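Local coordinates for tetrapyrrole methylase family protein (Chlorobaculum tepidum, PDB 3HH1) that probably methylates the 2'-hydroxyl of a cytidine ribose in 16S rRNA with S-adenosylmethionine, this chain being the N-terminal part of the enzyme, at residues Asp20-Phe23 and Arg24-Asn27; Glu38-Arg41 and Arg42-Leu46. All blocks are in the same frame, centred on the assembly; numbering follows the deposited sequence.

Contact 1: Asp20-Phe23 and Arg24-Asn27; sequences DMTF and RAVN
The Phe23 ring and the Asn27 amide lie side by side one helical turn apart, pointing the same way, with their planes only 17° from parallel. The nearest atoms of the two side chains are Phe23 CZ and Asn27 ND2, 3.9 Å apart, and the amide meets the ring obliquely, as does Arg24 N. Asn27 CB also borders the ring at CE2. Along the backbone of the same turn, Asn27 N donates to Phe23 O at 2.8 Å.

Thr22 is the N-cap of helix 23-31. Its chi1 of 68° tucks OG1 between its own backbone N and carbonyl carbon, where it accepts from Ala25 N at 3.1 Å; threonine suits the place because its short hydroxyl folds back onto the first turn. Thr22 O takes Val26 N in an almost straight bond (165° at the hydrogen).

Just before the cap, Met21, here selenomethionine, points toward the helix. Its chain bends near the end, setting CE 3.7 Å from Ala25 CB, while Met21 CB lies 4.0 Å from Val26 CG2. This flexible, apolar side chain also reaches Phe50 and Pro14, and small Ala25 sits against Val11 of strand 8-13.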
loop_
_atom_site.group_PDB
_atom_site.type_symbol
_atom_site.label_atom_id
_atom_site.label_comp_id
_atom_site.label_asym_id
_atom_site.label_seq_id
_atom_site.Cartn_x
_atom_site.Cartn_y
_atom_site.Cartn_z
ATOM N N ASP A 20 -1.686 -17.681 -12.139
ATOM C CA ASP A 20 -0.660 -16.780 -12.707
ATOM C C ASP A 20 0.257 -16.084 -11.689
ATOM O O ASP A 20 1.208 -15.395 -12.070
ATOM C CB ASP A 20 -1.297 -15.750 -13.644
ATOM C CG ASP A 20 -1.732 -16.379 -14.970
ATOM O OD1 ASP A 20 -1.180 -17.441 -15.345
ATOM O OD2 ASP A 20 -2.636 -15.822 -15.627
HETATM N N MSE A 21 -0.015 -16.270 -10.404
HETATM C CA MSE A 21 0.903 -15.806 -9.367
HETATM C C MSE A 21 2.239 -16.484 -9.535
HETATM O O MSE A 21 2.294 -17.646 -9.966
HETATM C CB MSE A 21 0.368 -16.127 -7.993
HETATM C CG MSE A 21 -0.839 -15.291 -7.659
HETATM SE SE MSE A 21 -1.449 -15.669 -5.811
HETATM C CE MSE A 21 0.187 -15.444 -4.815
ATOM N N THR A 22 3.310 -15.779 -9.181
ATOM C CA THR A 22 4.630 -16.403 -9.280
ATOM C C THR A 22 4.851 -17.498 -8.256
ATOM O O THR A 22 4.323 -17.484 -7.116
ATOM C CB THR A 22 5.784 -15.388 -9.170
ATOM O OG1 THR A 22 5.803 -14.871 -7.834
ATOM C CG2 THR A 22 5.661 -14.251 -10.193
ATOM N N PHE A 23 5.695 -18.449 -8.642
ATOM C CA PHE A 23 6.113 -19.481 -7.718
ATOM C C PHE A 23 6.637 -18.895 -6.415
ATOM O O PHE A 23 6.305 -19.343 -5.319
ATOM C CB PHE A 23 7.168 -20.384 -8.363
ATOM C CG PHE A 23 7.607 -21.510 -7.471
ATOM C CD1 PHE A 23 6.917 -22.679 -7.452
ATOM C CD2 PHE A 23 8.702 -21.360 -6.621
ATOM C CE1 PHE A 23 7.296 -23.726 -6.618
ATOM C CE2 PHE A 23 9.074 -22.402 -5.746
ATOM C CZ PHE A 23 8.371 -23.573 -5.768
ATOM N N ARG A 24 7.452 -17.868 -6.537
ATOM C CA ARG A 24 8.010 -17.183 -5.369
ATOM C C ARG A 24 6.931 -16.723 -4.430
ATOM O O ARG A 24 7.057 -16.897 -3.225
ATOM C CB ARG A 24 8.872 -15.986 -5.788
ATOM C CG ARG A 24 9.690 -15.416 -4.624
ATOM C CD ARG A 24 10.150 -14.039 -4.928
ATOM N NE ARG A 24 10.805 -13.920 -6.234
ATOM C CZ ARG A 24 12.121 -13.886 -6.446
ATOM N NH1 ARG A 24 12.575 -13.771 -7.690
ATOM N NH2 ARG A 24 12.991 -13.982 -5.437
ATOM N N ALA A 25 5.877 -16.130 -4.965
ATOM C CA ALA A 25 4.782 -15.643 -4.149
ATOM C C ALA A 25 4.007 -16.760 -3.470
ATOM O O ALA A 25 3.714 -16.688 -2.271
ATOM C CB ALA A 25 3.825 -14.756 -4.994
ATOM N N VAL A 26 3.707 -17.826 -4.203
ATOM C CA VAL A 26 2.960 -18.953 -3.613
ATOM C C VAL A 26 3.831 -19.654 -2.556
ATOM O O VAL A 26 3.348 -20.032 -1.494
ATOM C CB VAL A 26 2.473 -19.935 -4.730
ATOM C CG1 VAL A 26 1.755 -21.144 -4.147
ATOM C CG2 VAL A 26 1.542 -19.205 -5.746
ATOM N N ASN A 27 5.105 -19.789 -2.834
ATOM C CA ASN A 27 6.016 -20.491 -1.922
ATOM C C ASN A 27 6.155 -19.685 -0.635
ATOM O O ASN A 27 6.254 -20.256 0.447
ATOM C CB ASN A 27 7.348 -20.689 -2.570
ATOM C CG ASN A 27 8.172 -21.762 -1.916
ATOM O OD1 ASN A 27 9.242 -21.493 -1.418
ATOM N ND2 ASN A 27 7.678 -22.973 -1.929
#

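Contact 2: Glu38-Arg41 and Arg42-Leu46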
loop_
_atom_site.group_PDB
_atom_site.type_symbol
_atom_site.label_atom_id
_atom_site.label_comp_id
_atom_site.label_asym_id
_atom_site.label_seq_id
_atom_site.Cartn_x
_atom_site.Cartn_y
_atom_site.Cartn_z
ATOM N N GLU A 38 -6.769 -9.077 5.944
ATOM C CA GLU A 38 -7.921 -8.314 6.391
ATOM C C GLU A 38 -9.211 -9.018 5.967
ATOM O O GLU A 38 -10.248 -8.866 6.600
ATOM C CB GLU A 38 -7.809 -6.867 5.879
ATOM C CG GLU A 38 -8.707 -5.894 6.572
ATOM C CD GLU A 38 -9.823 -5.437 5.692
ATOM O OE1 GLU A 38 -9.736 -5.683 4.459
ATOM O OE2 GLU A 38 -10.777 -4.830 6.228
ATOM N N ASP A 39 -9.135 -9.812 4.916
ATOM C CA ASP A 39 -10.306 -10.486 4.351
ATOM C C ASP A 39 -10.048 -11.985 4.510
ATOM O O ASP A 39 -9.497 -12.624 3.614
ATOM C CB ASP A 39 -10.459 -10.039 2.880
ATOM C CG ASP A 39 -11.744 -10.550 2.212
ATOM O OD1 ASP A 39 -12.370 -11.530 2.696
ATOM O OD2 ASP A 39 -12.124 -9.941 1.175
ATOM N N THR A 40 -10.419 -12.545 5.659
ATOM C CA THR A 40 -10.106 -13.936 5.942
ATOM C C THR A 40 -10.781 -14.907 4.978
ATOM O O THR A 40 -10.216 -15.933 4.612
ATOM C CB THR A 40 -10.519 -14.349 7.356
ATOM O OG1 THR A 40 -10.175 -13.310 8.286
ATOM C CG2 THR A 40 -9.817 -15.615 7.725
ATOM N N ARG A 41 -12.009 -14.598 4.592
ATOM C CA ARG A 41 -12.744 -15.471 3.689
ATOM C C ARG A 41 -12.055 -15.590 2.327
ATOM O O ARG A 41 -11.846 -16.680 1.821
ATOM C CB ARG A 41 -14.197 -14.983 3.536
ATOM C CG ARG A 41 -15.193 -16.103 3.472
ATOM C CD ARG A 41 -16.647 -15.589 3.379
ATOM N NE ARG A 41 -17.153 -15.073 4.660
ATOM C CZ ARG A 41 -18.330 -14.454 4.831
ATOM N NH1 ARG A 41 -19.158 -14.227 3.811
ATOM N NH2 ARG A 41 -18.670 -14.035 6.041
ATOM N N ARG A 42 -11.679 -14.460 1.753
ATOM C CA ARG A 42 -10.979 -14.442 0.487
ATOM C C ARG A 42 -9.614 -15.156 0.630
ATOM O O ARG A 42 -9.185 -15.935 -0.254
ATOM C CB ARG A 42 -10.838 -12.987 0.006
ATOM C CG ARG A 42 -9.904 -12.808 -1.188
ATOM C CD ARG A 42 -10.059 -11.431 -1.847
ATOM N NE ARG A 42 -8.915 -11.148 -2.723
ATOM C CZ ARG A 42 -8.796 -10.070 -3.503
ATOM N NH1 ARG A 42 -7.699 -9.908 -4.240
ATOM N NH2 ARG A 42 -9.762 -9.161 -3.553
ATOM N N THR A 43 -8.946 -14.944 1.764
ATOM C CA THR A 43 -7.631 -15.559 1.962
ATOM C C THR A 43 -7.730 -17.089 2.090
ATOM O O THR A 43 -6.892 -17.834 1.557
ATOM C CB THR A 43 -6.904 -14.939 3.174
ATOM O OG1 THR A 43 -6.804 -13.530 2.942
ATOM C CG2 THR A 43 -5.467 -15.522 3.334
ATOM N N SER A 44 -8.758 -17.566 2.779
ATOM C CA SER A 44 -8.965 -19.013 2.875
ATOM C C SER A 44 -9.183 -19.646 1.496
ATOM O O SER A 44 -8.651 -20.702 1.226
ATOM C CB SER A 44 -10.149 -19.357 3.793
ATOM O OG SER A 44 -9.823 -19.000 5.118
ATOM N N ILE A 45 -9.958 -18.983 0.647
ATOM C CA ILE A 45 -10.182 -19.457 -0.686
ATOM C C ILE A 45 -8.861 -19.577 -1.459
ATOM O O ILE A 45 -8.605 -20.596 -2.101
ATOM C CB ILE A 45 -11.167 -18.544 -1.451
ATOM C CG1 ILE A 45 -12.573 -18.682 -0.860
ATOM C CG2 ILE A 45 -11.191 -18.905 -2.912
ATOM C CD1 ILE A 45 -13.549 -17.604 -1.329
ATOM N N LEU A 46 -8.033 -18.549 -1.381
ATOM C CA LEU A 46 -6.691 -18.571 -2.004
ATOM C C LEU A 46 -5.820 -19.719 -1.514
ATOM O O LEU A 46 -5.239 -20.440 -2.300
ATOM C CB LEU A 46 -5.979 -17.231 -1.790
ATOM C CG LEU A 46 -4.623 -17.065 -2.518
ATOM C CD1 LEU A 46 -4.443 -15.622 -2.970
ATOM C CD2 LEU A 46 -3.510 -17.546 -1.629
#
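Asp39 O is gripped twice by Thr43, whose hydroxyl and backbone amide both donate to it. Thr43 OG1 comes from above the carbonyl plane to Asp39 O at 2.9 Å, while Thr43 N reaches that oxygen in the plane at 3.0 Å. A chi1 of -57° turns the hydroxyl back alongside its own amide; the methyl CG2 lies anti to the backbone N, and the side chain packs on Ile35 and Cys37 of strand 34-37, so threonine joins a polar bond to apolar packing. A valine in its place would probably lose the hydroxyl bond and leave Asp39 O with the amide of the same residue as its one donor here.

A similar double grip, differently arranged, follows at Thr40 O, which Ser44 N and Ser44 OG meet from opposite faces of its plane, the hydroxyl at 3.1 Å.

These bonds open helix 40-49 of the beta-alpha-beta unit between strands 34-37 and 57-59, and Asp39 is its N-cap. Asp39 OD1 accepts from Arg42 N at 3.2 Å, met from above the carboxylate plane, and the aspartate's negative charge would be expected to suit the positive end of the helix dipole. Asp39 CG also rests 3.4 Å from Arg42 CB. Beyond this the extended Arg42 chain leads its guanidinium away to a salt bridge with Asp87, leaving Arg42 NE 5.2 Å from Asp39 OD2.

Both contacts are helix N-termini capped by a side chain, Thr22 in contact 1 and Asp39 in contact 2, and they follow one another along the chain with strand 34-37 between them. Their centres lie about 17 Å apart, yet they touch where Met21 SE of contact 1 packs 4.1 Å from Leu46 CD1 of contact 2, joining the loop before helix 23-31 to helix 40-49. Both reach the end of strand 8-13 and the loop behind it: Met21 packs on Thr13 and Pro14, while Arg42 packs on Leu15 and its NH1 makes a weak hydrogen bond to Thr13 O. A sulfate, probably from the crystallisation liquor, lies beside the Asn27 side chain of contact 1.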